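Local structure of YJHT (Escherichia coli, 2UVK) at residues B[166-171]-B[183-188]; B[219-224]-B[232-237]; B[245-250]-B[305-310]; B[254-259]-B[287-292]. The protein catalyses the interconversion of the alpha and beta anomers of N-acetylneuraminic acid, speeding their equilibration in the periplasm. All blocks are in the same frame, centred on the assembly; numbering follows the deposited sequence. Where two conformers were deposited one is given.

The four contacts come from three consecutive four-stranded antiparallel sheets, the blades of a Kelch beta-propeller. Interactions 1 and 2 each join the third and fourth strands within a blade, the two blades being neighbours; their centres lie about 14 Å apart and Trp188 touches Phe220 and Lys233. Interaction 4 joins the second and third strands of the next blade and meets interaction 2, about 15 Å away between centres, through Val237 against His290 and Phe257. Interaction 3, centred about 9 Å from interaction 4, runs from that blade's first strand to loop 305-310. Interactions 1 to 3 follow in series, with 4 nested inside 3; interaction 1 lies at the dimer contact, interaction 3 beside the predicted proton acceptor Glu209.

Interaction 1 (B[166-171]-B[183-188]); sequences FNKFLL and AGESPW
Strands 169-171 and 183-185 run antiparallel, their axes 165° apart and 4.3 Å at closest approach, with Phe169 opposite Glu185 as a non-hydrogen-bonded pair and Leu170 opposite Gly184 as a hydrogen-bonded one. Three backbone bonds fix this register: Ser186 N to Lys168 O, Leu170 N to Gly184 O and Ala183 N to Leu170 O. Leu170 is opposed by two residues, Ala183 and Gly184, which makes a classic beta bulge, and Ala183 CB lies 3.9 Å from Leu170 CG. The hairpin forms the outer two strands of a beta-propeller blade, within the fourth Kelch repeat. On the face shared by Phe169 and Glu185 the side chains run alongside each other, with Phe169 CE1 3.6 Å from Glu185 OE1 and the ring and carboxylate planes 67° apart. Glu185 CG sits between its backbone N and carbonyl carbon (chi1 66°), and the chain then extends along the ring. Lys168 also runs alongside Glu185, pointing the same way, but NZ is 3.9 Å from Glu185 OE2, a long salt bridge. A water fills in between them, 2.7 Å from Lys168 NZ, and donates to Glu185 OE2 and Ser186 O. A second water accepts a hydrogen bond from Lys168 NZ and donates to Trp188 O. Lys168 NZ has its stronger partner in Glu185 of the second subunit, whose Lys168 meets Glu185 OE2 in turn, while Tyr182 OH holds OE1; Phe169 packs on Phe169 of that subunit. Beyond the strand end, Ser186 OG accepts from Trp188 N at 3.0 Å, closing an ST turn.

Interaction 2 (B[219-224]-B[232-237]); sequences VFELDF and NKLAPV
Glu221 and Asn232 exchange two backbone hydrogen bonds, Glu221 N to Asn232 O at 2.8 Å and Asn232 N to Glu221 O at 2.9 Å. A third, Leu234 N to Val219 O, is 2.8 Å long. Between the same two residues a water takes the place of a second direct bond, accepting from Val219 N and donating to Leu234 O. Two pairs define the antiparallel hairpin, Phe220 with Lys233 and Glu221 with Asn232, and it closes the outer side of a Kelch propeller blade. The Glu221 chain is fully extended, with CG anti to the backbone N (chi1 -176°), which carries its aliphatic part past Leu234: CB lies 3.8 Å from Leu234 CG. Its carboxylate reaches Trp204, whose NE1 bonds OE2, while Leu234 CD1 touches that same oxygen. On the other face Lys233 runs alongside Phe220, CG 3.7 Å from ring atom CE1, and Trp188 of the neighbouring blade meets both, in a cation-pi contact with the lysine. Val219 branches two ways: CG1 packs on Leu234 CB, and CG2 lies 3.6 Å from Val237 CG1. For the buried Glu221 carboxylate, lying against leucine methyls, such a setting would probably raise the pKa, unless the indole N-H that holds OE2 offsets the loss of solvation.

Interaction 3 (B[245-250]-B[305-310]); sequences GGFAGI and QGRAYG
Phe247 reaches across from strand 247-251, the first strand of a Kelch propeller blade, to the loop 305-310 that leads into the next blade. From CB the side chain leaves with CG anti to the carbonyl carbon (chi1 -59°), which carries the ring toward the loop. The CD2-CE2 and CE1 flanks meet different residues of the loop. CD2 comes within 4.1 Å of Arg307 O, and CE2, nearer that oxygen, also touches Arg307 CG. CE1 approaches Gly310 CA at 3.5 Å. At the tip, CZ lies between Gly310 N and Arg307 CD, the latter 3.6 Å away. The arginine chain crosses the phenylalanine at about a right angle and bends at chi3; its guanidinium, 73° from the ring plane, continues to a salt bridge with Asp334 and a hydrogen bond to Gly323 O. Gly245 supplies the polar link: Tyr309 N donates to Gly245 O at 2.9 Å. A water lies 2.9 Å from Gly245 O, to which it probably donates, accepts from Gly310 N, and sits above one face of the Phe247 ring, toward the rim. In the modelled conformer the Tyr309 side chain is about 5 Å from that of Glu209, the predicted proton acceptor, so this junction borders the probable active site. In that conformer Gly245 CA sits over one face of the Tyr309 ring, 3.8 Å from its centroid and 19° off the normal, a CH-pi contact.

Interaction 4 (B[254-259]-B[287-292]); sequences SLIFAG and TDIHLW
Leu255 and Trp292 stand side by side on one face of an antiparallel pair, the second and third strands of a Kelch propeller blade, whose axes over residues 254-258 and 288-292 are 163° apart and 4.5 Å at closest approach. Trp292 CG is anti to its backbone N (chi1 -173°), which brings the benzene part of the indole beside the leucine: CE3 lies 3.6 Å from Leu255 CG. Phe257 and His290, two residues along, also point the same way, but their rings meet less closely, CD2 to CD2 at 4.1 Å. Trp297 packs against both, and Val237 from the preceding blade touches them as well, so this face is turned toward the neighbouring sheet. Ile256, Ala258, Ile289 and Leu291 occupy the other face, where Ile338 of the following blade packs on the first three. Ile256 and Ile289 lie side by side and meet through their CG2 methyls at 4.0 Å, whereas Leu291 slants across Ile256, its CD1 3.9 Å from Ile256 CG1. The backbone keeps this alternation in register. Phe257 and His290 bond in both directions, with His290 N to Phe257 O nearly straight at 178°, and Leu255 and Trp292 likewise pair twice. At the far end the last rung joins Gly259 N to Asp288 O, 3.1 Å long.

Interaction 1 (B[166-171]-B[183-188])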
loop_
_atom_site.group_PDB
_atom_site.type_symbol
_atom_site.label_atom_id
_atom_site.label_comp_id
_atom_site.label_asym_id
_atom_site.label_seq_id
_atom_site.Cartn_x
_atom_site.Cartn_y
_atom_site.Cartn_z
ATOM N N PHE B 166 -4.118 -7.614 0.869
ATOM C CA PHE B 166 -5.374 -6.928 1.219
ATOM C C PHE B 166 -5.116 -6.013 2.437
ATOM O O PHE B 166 -4.292 -6.333 3.301
ATOM C CB PHE B 166 -6.508 -7.902 1.493
ATOM C CG PHE B 166 -7.086 -8.576 0.275
ATOM C CD1 PHE B 166 -6.516 -8.455 -0.990
ATOM C CD2 PHE B 166 -8.212 -9.352 0.414
ATOM C CE1 PHE B 166 -7.116 -9.055 -2.076
ATOM C CE2 PHE B 166 -8.797 -9.962 -0.680
ATOM C CZ PHE B 166 -8.243 -9.798 -1.925
ATOM N N ASN B 167 -5.810 -4.883 2.492
ATOM C CA ASN B 167 -5.439 -3.809 3.407
ATOM C C ASN B 167 -5.911 -4.084 4.828
ATOM O O ASN B 167 -7.123 -4.074 5.096
ATOM C CB ASN B 167 -6.052 -2.481 2.956
ATOM C CG ASN B 167 -5.533 -1.306 3.749
ATOM O OD1 ASN B 167 -4.584 -1.435 4.516
ATOM N ND2 ASN B 167 -6.134 -0.117 3.530
ATOM N N LYS B 168 -4.949 -4.339 5.720
ATOM C CA LYS B 168 -5.264 -4.582 7.132
ATOM C C LYS B 168 -5.196 -3.310 7.973
ATOM O O LYS B 168 -5.567 -3.336 9.151
ATOM C CB LYS B 168 -4.321 -5.637 7.749
ATOM C CG LYS B 168 -2.897 -5.216 7.903
ATOM C CD LYS B 168 -2.077 -6.259 8.678
ATOM C CE LYS B 168 -0.652 -5.851 8.868
ATOM N NZ LYS B 168 0.019 -6.807 9.843
ATOM N N PHE B 169 -4.716 -2.206 7.394
ATOM C CA PHE B 169 -4.602 -0.944 8.116
ATOM C C PHE B 169 -5.959 -0.299 8.280
ATOM O O PHE B 169 -6.857 -0.492 7.471
ATOM C CB PHE B 169 -3.659 0.017 7.421
ATOM C CG PHE B 169 -2.242 -0.439 7.417
ATOM C CD1 PHE B 169 -1.444 -0.243 8.529
ATOM C CD2 PHE B 169 -1.696 -1.069 6.312
ATOM C CE1 PHE B 169 -0.135 -0.637 8.535
ATOM C CE2 PHE B 169 -0.389 -1.469 6.313
ATOM C CZ PHE B 169 0.393 -1.264 7.443
ATOM N N LEU B 170 -6.083 0.483 9.351
ATOM C CA LEU B 170 -7.257 1.309 9.593
ATOM C C LEU B 170 -6.848 2.760 9.353
ATOM O O LEU B 170 -5.893 3.254 9.959
ATOM C CB LEU B 170 -7.748 1.136 11.036
ATOM C CG LEU B 170 -9.054 1.844 11.417
ATOM C CD1 LEU B 170 -10.226 1.281 10.699
ATOM C CD2 LEU B 170 -9.267 1.743 12.940
ATOM N N LEU B 171 -7.568 3.427 8.451
ATOM C CA LEU B 171 -7.272 4.789 8.031
ATOM C C LEU B 171 -8.406 5.686 8.503
ATOM O O LEU B 171 -9.554 5.250 8.550
ATOM C CB LEU B 171 -7.196 4.852 6.493
ATOM C CG LEU B 171 -6.342 3.789 5.762
ATOM C CD1 LEU B 171 -6.490 4.002 4.229
ATOM C CD2 LEU B 171 -4.912 3.813 6.202
ATOM N N ALA B 183 -4.839 5.186 11.767
ATOM C CA ALA B 183 -5.750 4.997 12.905
ATOM C C ALA B 183 -5.561 3.669 13.633
ATOM O O ALA B 183 -6.104 3.471 14.722
ATOM C CB ALA B 183 -7.173 5.158 12.448
ATOM N N GLY B 184 -4.777 2.762 13.058
ATOM C CA GLY B 184 -4.574 1.440 13.619
ATOM C C GLY B 184 -4.369 0.394 12.556
ATOM O O GLY B 184 -4.179 0.715 11.396
ATOM N N GLU B 185 -4.406 -0.856 12.979
ATOM C CA GLU B 185 -4.269 -1.981 12.066
ATOM C C GLU B 185 -4.694 -3.264 12.711
ATOM O O GLU B 185 -4.563 -3.456 13.932
ATOM C CB GLU B 185 -2.850 -2.112 11.557
ATOM C CG GLU B 185 -1.843 -2.468 12.580
ATOM C CD GLU B 185 -0.446 -2.281 12.063
ATOM O OE1 GLU B 185 0.021 -1.129 12.093
ATOM O OE2 GLU B 185 0.174 -3.283 11.616
ATOM N N SER B 186 -5.202 -4.153 11.888
ATOM C CA SER B 186 -5.645 -5.446 12.370
ATOM C C SER B 186 -4.467 -6.263 12.831
ATOM O O SER B 186 -3.438 -6.325 12.152
ATOM C CB SER B 186 -6.339 -6.217 11.271
ATOM O OG SER B 186 -6.767 -7.459 11.760
ATOM N N PRO B 187 -4.606 -6.921 13.997
ATOM C CA PRO B 187 -3.593 -7.920 14.312
ATOM C C PRO B 187 -3.567 -9.161 13.417
ATOM O O PRO B 187 -2.618 -9.958 13.503
ATOM C CB PRO B 187 -3.966 -8.353 15.735
ATOM C CG PRO B 187 -5.043 -7.399 16.227
ATOM C CD PRO B 187 -5.657 -6.790 15.018
ATOM N N TRP B 188 -4.569 -9.308 12.545
ATOM C CA TRP B 188 -4.761 -10.518 11.747
ATOM C C TRP B 188 -4.537 -10.219 10.250
ATOM O O TRP B 188 -3.398 -10.185 9.812
ATOM C CB TRP B 188 -6.137 -11.104 12.060
ATOM C CG TRP B 188 -6.204 -11.450 13.538
ATOM C CD1 TRP B 188 -5.479 -12.408 14.167
ATOM C CD2 TRP B 188 -6.964 -10.785 14.546
ATOM N NE1 TRP B 188 -5.756 -12.398 15.506
ATOM C CE2 TRP B 188 -6.671 -11.419 15.769
ATOM C CE3 TRP B 188 -7.888 -9.733 14.542
ATOM C CZ2 TRP B 188 -7.238 -11.017 16.967
ATOM C CZ3 TRP B 188 -8.449 -9.340 15.735
ATOM C CH2 TRP B 188 -8.137 -9.991 16.934
HETATM O O HOH W 1 -0.850 -6.261 12.324
HETATM O O HOH W 2 -0.820 -9.642 10.736
#

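Interaction 2 (B[219-224]-B[232-237])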
loop_
_atom_site.group_PDB
_atom_site.type_symbol
_atom_site.label_atom_id
_atom_site.label_comp_id
_atom_site.label_asym_id
_atom_site.label_seq_id
_atom_site.Cartn_x
_atom_site.Cartn_y
_atom_site.Cartn_z
ATOM N N VAL B 219 -15.479 -12.740 12.109
ATOM C CA VAL B 219 -16.147 -11.543 12.540
ATOM C C VAL B 219 -15.190 -10.849 13.470
ATOM O O VAL B 219 -14.811 -11.412 14.494
ATOM C CB VAL B 219 -17.432 -11.827 13.310
ATOM C CG1 VAL B 219 -18.068 -10.538 13.830
ATOM C CG2 VAL B 219 -18.362 -12.651 12.450
ATOM N N PHE B 220 -14.763 -9.646 13.117
ATOM C CA PHE B 220 -13.885 -8.856 13.957
ATOM C C PHE B 220 -14.632 -7.710 14.603
ATOM O O PHE B 220 -15.471 -7.079 13.985
ATOM C CB PHE B 220 -12.725 -8.306 13.146
ATOM C CG PHE B 220 -11.944 -9.358 12.420
ATOM C CD1 PHE B 220 -11.032 -10.145 13.098
ATOM C CD2 PHE B 220 -12.103 -9.550 11.047
ATOM C CE1 PHE B 220 -10.324 -11.099 12.452
ATOM C CE2 PHE B 220 -11.369 -10.507 10.378
ATOM C CZ PHE B 220 -10.471 -11.284 11.080
ATOM N N GLU B 221 -14.291 -7.426 15.860
ATOM C CA GLU B 221 -14.830 -6.315 16.574
ATOM C C GLU B 221 -13.715 -5.327 16.862
ATOM O O GLU B 221 -12.653 -5.679 17.415
ATOM C CB GLU B 221 -15.419 -6.827 17.894
ATOM C CG GLU B 221 -16.114 -5.805 18.710
ATOM C CD GLU B 221 -16.602 -6.440 19.971
ATOM O OE1 GLU B 221 -15.750 -6.586 20.888
ATOM O OE2 GLU B 221 -17.785 -6.869 19.973
ATOM N N LEU B 222 -13.968 -4.084 16.519
ATOM C CA LEU B 222 -13.115 -2.975 16.880
ATOM C C LEU B 222 -13.776 -2.291 18.059
ATOM O O LEU B 222 -14.896 -1.841 17.946
ATOM C CB LEU B 222 -12.954 -1.972 15.722
ATOM C CG LEU B 222 -12.084 -2.417 14.532
ATOM C CD1 LEU B 222 -12.563 -3.705 13.843
ATOM C CD2 LEU B 222 -11.990 -1.274 13.500
ATOM N N ASP B 223 -13.052 -2.230 19.171
ATOM C CA ASP B 223 -13.543 -1.668 20.421
ATOM C C ASP B 223 -12.815 -0.348 20.707
ATOM O O ASP B 223 -11.634 -0.333 21.054
ATOM C CB ASP B 223 -13.309 -2.709 21.495
ATOM C CG ASP B 223 -13.801 -2.263 22.868
ATOM O OD1 ASP B 223 -14.108 -1.069 23.050
ATOM O OD2 ASP B 223 -13.868 -3.131 23.767
ATOM N N PHE B 224 -13.528 0.755 20.526
ATOM C CA PHE B 224 -13.002 2.094 20.749
ATOM C C PHE B 224 -13.351 2.634 22.149
ATOM O O PHE B 224 -13.212 3.831 22.361
ATOM C CB PHE B 224 -13.611 3.084 19.740
ATOM C CG PHE B 224 -13.172 2.880 18.288
ATOM C CD1 PHE B 224 -12.134 3.624 17.771
ATOM C CD2 PHE B 224 -13.856 2.015 17.447
ATOM C CE1 PHE B 224 -11.746 3.474 16.445
ATOM C CE2 PHE B 224 -13.472 1.879 16.097
ATOM C CZ PHE B 224 -12.422 2.602 15.631
ATOM N N ASN B 232 -10.778 -7.642 18.470
ATOM C CA ASN B 232 -11.198 -8.951 18.968
ATOM C C ASN B 232 -11.736 -9.791 17.826
ATOM O O ASN B 232 -12.440 -9.284 16.935
ATOM C CB ASN B 232 -12.334 -8.794 19.992
ATOM C CG ASN B 232 -11.935 -8.002 21.214
ATOM O OD1 ASN B 232 -12.573 -6.988 21.557
ATOM N ND2 ASN B 232 -10.894 -8.457 21.895
ATOM N N LYS B 233 -11.407 -11.071 17.834
ATOM C CA LYS B 233 -12.070 -12.052 17.006
ATOM C C LYS B 233 -13.292 -12.544 17.722
ATOM O O LYS B 233 -13.183 -13.139 18.799
ATOM C CB LYS B 233 -11.179 -13.253 16.717
ATOM C CG LYS B 233 -10.159 -13.040 15.644
ATOM C CD LYS B 233 -9.338 -14.302 15.448
ATOM C CE LYS B 233 -8.447 -14.221 14.244
ATOM N NZ LYS B 233 -7.639 -15.448 14.120
ATOM N N LEU B 234 -14.453 -12.322 17.141
ATOM C CA LEU B 234 -15.692 -12.801 17.687
ATOM C C LEU B 234 -16.015 -14.175 17.125
ATOM O O LEU B 234 -15.275 -14.727 16.312
ATOM C CB LEU B 234 -16.849 -11.820 17.444
ATOM C CG LEU B 234 -16.753 -10.392 17.969
ATOM C CD1 LEU B 234 -18.118 -9.693 17.842
ATOM C CD2 LEU B 234 -16.244 -10.377 19.415
ATOM N N ALA B 235 -17.139 -14.736 17.554
ATOM C CA ALA B 235 -17.600 -15.986 16.988
ATOM C C ALA B 235 -17.872 -15.769 15.514
ATOM O O ALA B 235 -18.409 -14.734 15.144
ATOM C CB ALA B 235 -18.872 -16.457 17.681
ATOM N N PRO B 236 -17.475 -16.726 14.679
ATOM C CA PRO B 236 -17.726 -16.619 13.261
ATOM C C PRO B 236 -19.176 -16.813 12.876
ATOM O O PRO B 236 -20.018 -17.251 13.676
ATOM C CB PRO B 236 -16.865 -17.729 12.678
ATOM C CG PRO B 236 -16.710 -18.723 13.805
ATOM C CD PRO B 236 -16.727 -17.944 15.035
ATOM N N VAL B 237 -19.444 -16.508 11.604
ATOM C CA VAL B 237 -20.772 -16.597 11.059
ATOM C C VAL B 237 -20.648 -16.942 9.576
ATOM O O VAL B 237 -19.643 -16.629 8.924
ATOM C CB VAL B 237 -21.567 -15.294 11.295
ATOM C CG1 VAL B 237 -20.977 -14.159 10.468
ATOM C CG2 VAL B 237 -23.049 -15.476 10.977
HETATM O O HOH W 3 -13.761 -14.399 14.001
#

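Interaction 3 (B[245-250]-B[305-310])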
loop_
_atom_site.group_PDB
_atom_site.type_symbol
_atom_site.label_atom_id
_atom_site.label_comp_id
_atom_site.label_asym_id
_atom_site.label_seq_id
_atom_site.Cartn_x
_atom_site.Cartn_y
_atom_site.Cartn_z
ATOM N N GLY B 245 -19.625 -9.559 0.219
ATOM C CA GLY B 245 -20.733 -8.770 -0.278
ATOM C C GLY B 245 -22.040 -8.993 0.452
ATOM O O GLY B 245 -23.114 -8.750 -0.090
ATOM N N GLY B 246 -21.966 -9.462 1.702
ATOM C CA GLY B 246 -23.154 -9.560 2.535
ATOM C C GLY B 246 -23.676 -8.208 3.017
ATOM O O GLY B 246 -23.004 -7.181 2.909
ATOM N N PHE B 247 -24.887 -8.247 3.578
ATOM C CA PHE B 247 -25.589 -7.078 4.113
ATOM C C PHE B 247 -25.592 -7.104 5.633
ATOM O O PHE B 247 -25.659 -8.179 6.248
ATOM C CB PHE B 247 -27.033 -7.081 3.625
ATOM C CG PHE B 247 -27.163 -7.046 2.130
ATOM C CD1 PHE B 247 -27.304 -5.838 1.459
ATOM C CD2 PHE B 247 -27.176 -8.225 1.400
ATOM C CE1 PHE B 247 -27.422 -5.818 0.095
ATOM C CE2 PHE B 247 -27.273 -8.183 0.030
ATOM C CZ PHE B 247 -27.425 -6.984 -0.606
ATOM N N ALA B 248 -25.562 -5.925 6.250
ATOM C CA ALA B 248 -25.488 -5.917 7.724
ATOM C C ALA B 248 -25.976 -4.636 8.341
ATOM O O ALA B 248 -25.883 -3.566 7.750
ATOM C CB ALA B 248 -24.081 -6.223 8.183
ATOM N N GLY B 249 -26.583 -4.773 9.519
ATOM C CA GLY B 249 -27.055 -3.635 10.254
ATOM C C GLY B 249 -27.341 -4.046 11.679
ATOM O O GLY B 249 -27.054 -5.162 12.101
ATOM N N ILE B 250 -27.874 -3.114 12.439
ATOM C CA ILE B 250 -28.111 -3.393 13.840
ATOM C C ILE B 250 -29.577 -3.139 14.047
ATOM O O ILE B 250 -30.142 -2.223 13.452
ATOM C CB ILE B 250 -27.162 -2.555 14.749
ATOM C CG1 ILE B 250 -27.270 -2.998 16.210
ATOM C CG2 ILE B 250 -27.400 -1.062 14.562
ATOM C CD1 ILE B 250 -25.966 -2.837 16.978
ATOM N N GLN B 305 -34.753 -14.748 -1.960
ATOM C CA GLN B 305 -33.765 -15.004 -3.007
ATOM C C GLN B 305 -32.371 -14.658 -2.497
ATOM O O GLN B 305 -32.210 -13.693 -1.762
ATOM C CB GLN B 305 -34.087 -14.190 -4.270
ATOM C CG GLN B 305 -35.260 -14.746 -5.035
ATOM C CD GLN B 305 -35.567 -14.013 -6.336
ATOM O OE1 GLN B 305 -34.662 -13.679 -7.097
ATOM N NE2 GLN B 305 -36.861 -13.785 -6.606
ATOM N N GLY B 306 -31.369 -15.459 -2.867
ATOM C CA GLY B 306 -29.980 -15.148 -2.548
ATOM C C GLY B 306 -29.569 -13.803 -3.113
ATOM O O GLY B 306 -29.982 -13.454 -4.217
ATOM N N ARG B 307 -28.761 -13.043 -2.374
ATOM C CA ARG B 307 -28.485 -11.655 -2.752
ATOM C C ARG B 307 -27.149 -11.239 -2.149
ATOM O O ARG B 307 -26.866 -11.578 -1.002
ATOM C CB ARG B 307 -29.595 -10.725 -2.237
ATOM C CG ARG B 307 -29.499 -9.282 -2.701
ATOM C CD ARG B 307 -30.439 -8.374 -1.911
ATOM N NE ARG B 307 -31.836 -8.733 -2.114
ATOM C CZ ARG B 307 -32.786 -7.953 -2.649
ATOM N NH1 ARG B 307 -32.558 -6.701 -3.021
ATOM N NH2 ARG B 307 -34.014 -8.433 -2.763
ATOM N N ALA B 308 -26.362 -10.501 -2.915
ATOM C CA ALA B 308 -25.090 -9.941 -2.491
ATOM C C ALA B 308 -24.874 -8.607 -3.208
ATOM O O ALA B 308 -25.583 -8.289 -4.179
ATOM C CB ALA B 308 -23.941 -10.912 -2.797
ATOM N N TYR B 309 -23.897 -7.844 -2.729
ATOM C CA TYR B 309 -23.425 -6.627 -3.396
ATOM C C TYR B 309 -24.526 -5.634 -3.709
ATOM O O TYR B 309 -24.778 -5.255 -4.861
ATOM C CB TYR B 309 -22.625 -6.978 -4.648
ATOM C CG TYR B 309 -21.416 -7.821 -4.325
ATOM C CD1 TYR B 309 -20.306 -7.264 -3.703
ATOM C CD2 TYR B 309 -21.397 -9.185 -4.606
ATOM C CE1 TYR B 309 -19.200 -8.045 -3.386
ATOM C CE2 TYR B 309 -20.291 -9.968 -4.307
ATOM C CZ TYR B 309 -19.196 -9.391 -3.699
ATOM O OH TYR B 309 -18.080 -10.145 -3.383
ATOM N N GLY B 310 -25.202 -5.245 -2.642
ATOM C CA GLY B 310 -26.129 -4.110 -2.642
ATOM C C GLY B 310 -25.733 -3.096 -1.581
ATOM O O GLY B 310 -24.584 -3.005 -1.185
HETATM O O HOH W 4 -23.862 -5.956 -0.059
#

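Interaction 4 (B[254-259]-B[287-292])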
loop_
_atom_site.group_PDB
_atom_site.type_symbol
_atom_site.label_atom_id
_atom_site.label_comp_id
_atom_site.label_asym_id
_atom_site.label_seq_id
_atom_site.Cartn_x
_atom_site.Cartn_y
_atom_site.Cartn_z
ATOM N N SER B 254 -28.774 -6.022 18.523
ATOM C CA SER B 254 -28.433 -7.293 17.903
ATOM C C SER B 254 -28.026 -7.083 16.453
ATOM O O SER B 254 -28.740 -6.432 15.721
ATOM C CB SER B 254 -29.648 -8.193 17.946
ATOM O OG SER B 254 -30.184 -8.191 19.270
ATOM N N LEU B 255 -26.892 -7.631 16.047
ATOM C CA LEU B 255 -26.461 -7.417 14.638
ATOM C C LEU B 255 -27.272 -8.305 13.686
ATOM O O LEU B 255 -27.545 -9.459 13.998
ATOM C CB LEU B 255 -24.976 -7.719 14.423
ATOM C CG LEU B 255 -23.886 -7.154 15.330
ATOM C CD1 LEU B 255 -22.560 -7.770 14.892
ATOM C CD2 LEU B 255 -23.820 -5.646 15.290
ATOM N N ILE B 256 -27.649 -7.756 12.530
ATOM C CA ILE B 256 -28.271 -8.515 11.445
ATOM C C ILE B 256 -27.229 -8.689 10.331
ATOM O O ILE B 256 -26.649 -7.694 9.891
ATOM C CB ILE B 256 -29.473 -7.781 10.845
ATOM C CG1 ILE B 256 -30.524 -7.508 11.911
ATOM C CG2 ILE B 256 -30.087 -8.615 9.706
ATOM C CD1 ILE B 256 -31.508 -6.442 11.506
ATOM N N PHE B 257 -26.968 -9.934 9.933
ATOM C CA PHE B 257 -26.083 -10.240 8.765
ATOM C C PHE B 257 -26.840 -11.136 7.811
ATOM O O PHE B 257 -27.272 -12.227 8.180
ATOM C CB PHE B 257 -24.799 -10.946 9.203
ATOM C CG PHE B 257 -23.802 -11.226 8.063
ATOM C CD1 PHE B 257 -23.316 -10.196 7.295
ATOM C CD2 PHE B 257 -23.311 -12.514 7.829
ATOM C CE1 PHE B 257 -22.381 -10.437 6.271
ATOM C CE2 PHE B 257 -22.401 -12.766 6.814
ATOM C CZ PHE B 257 -21.946 -11.708 6.010
ATOM N N ALA B 258 -26.985 -10.673 6.569
ATOM C CA ALA B 258 -27.822 -11.363 5.584
ATOM C C ALA B 258 -27.123 -11.457 4.233
ATOM O O ALA B 258 -26.401 -10.577 3.836
ATOM C CB ALA B 258 -29.157 -10.670 5.421
ATOM N N GLY B 259 -27.376 -12.561 3.548
ATOM C CA GLY B 259 -26.912 -12.728 2.173
ATOM C C GLY B 259 -25.408 -12.808 2.017
ATOM O O GLY B 259 -24.686 -13.226 2.924
ATOM N N THR B 287 -29.085 -17.066 1.197
ATOM C CA THR B 287 -30.373 -16.566 1.658
ATOM C C THR B 287 -30.419 -16.446 3.177
ATOM O O THR B 287 -31.401 -15.983 3.719
ATOM C CB THR B 287 -31.545 -17.483 1.248
ATOM O OG1 THR B 287 -31.311 -18.805 1.739
ATOM C CG2 THR B 287 -31.699 -17.526 -0.246
ATOM N N ASP B 288 -29.358 -16.861 3.850
ATOM C CA ASP B 288 -29.343 -16.886 5.322
ATOM C C ASP B 288 -29.421 -15.501 5.939
ATOM O O ASP B 288 -28.843 -14.549 5.424
ATOM C CB ASP B 288 -28.068 -17.559 5.820
ATOM C CG ASP B 288 -28.092 -19.070 5.663
ATOM O OD1 ASP B 288 -29.173 -19.655 5.393
ATOM O OD2 ASP B 288 -27.010 -19.671 5.817
ATOM N N ILE B 289 -30.134 -15.399 7.061
ATOM C CA ILE B 289 -30.132 -14.186 7.892
ATOM C C ILE B 289 -29.724 -14.638 9.281
ATOM O O ILE B 289 -30.382 -15.503 9.868
ATOM C CB ILE B 289 -31.493 -13.497 7.981
ATOM C CG1 ILE B 289 -31.997 -13.100 6.595
ATOM C CG2 ILE B 289 -31.404 -12.249 8.863
ATOM C CD1 ILE B 289 -33.437 -12.615 6.579
ATOM N N HIS B 290 -28.607 -14.097 9.755
ATOM C CA HIS B 290 -28.055 -14.404 11.066
ATOM C C HIS B 290 -28.288 -13.218 11.962
ATOM O O HIS B 290 -28.191 -12.056 11.532
ATOM C CB HIS B 290 -26.560 -14.710 10.978
ATOM C CG HIS B 290 -26.224 -15.736 9.948
ATOM N ND1 HIS B 290 -26.277 -17.086 10.203
ATOM C CD2 HIS B 290 -25.877 -15.609 8.643
ATOM C CE1 HIS B 290 -25.963 -17.751 9.105
ATOM N NE2 HIS B 290 -25.709 -16.878 8.146
ATOM N N LEU B 291 -28.648 -13.506 13.209
ATOM C CA LEU B 291 -28.842 -12.456 14.189
ATOM C C LEU B 291 -27.811 -12.646 15.283
ATOM O O LEU B 291 -27.612 -13.768 15.763
ATOM C CB LEU B 291 -30.269 -12.511 14.747
ATOM C CG LEU B 291 -30.667 -11.336 15.650
ATOM C CD1 LEU B 291 -30.739 -10.020 14.882
ATOM C CD2 LEU B 291 -32.010 -11.604 16.322
ATOM N N TRP B 292 -27.129 -11.572 15.658
ATOM C CA TRP B 292 -26.184 -11.642 16.776
ATOM C C TRP B 292 -26.862 -10.992 17.961
ATOM O O TRP B 292 -26.882 -9.772 18.066
ATOM C CB TRP B 292 -24.901 -10.900 16.435
ATOM C CG TRP B 292 -23.800 -11.048 17.427
ATOM C CD1 TRP B 292 -23.040 -12.157 17.644
ATOM C CD2 TRP B 292 -23.277 -10.025 18.286
ATOM N NE1 TRP B 292 -22.091 -11.894 18.597
ATOM C CE2 TRP B 292 -22.208 -10.592 19.005
ATOM C CE3 TRP B 292 -23.617 -8.685 18.523
ATOM C CZ2 TRP B 292 -21.475 -9.869 19.951
ATOM C CZ3 TRP B 292 -22.887 -7.963 19.458
ATOM C CH2 TRP B 292 -21.829 -8.561 20.167
#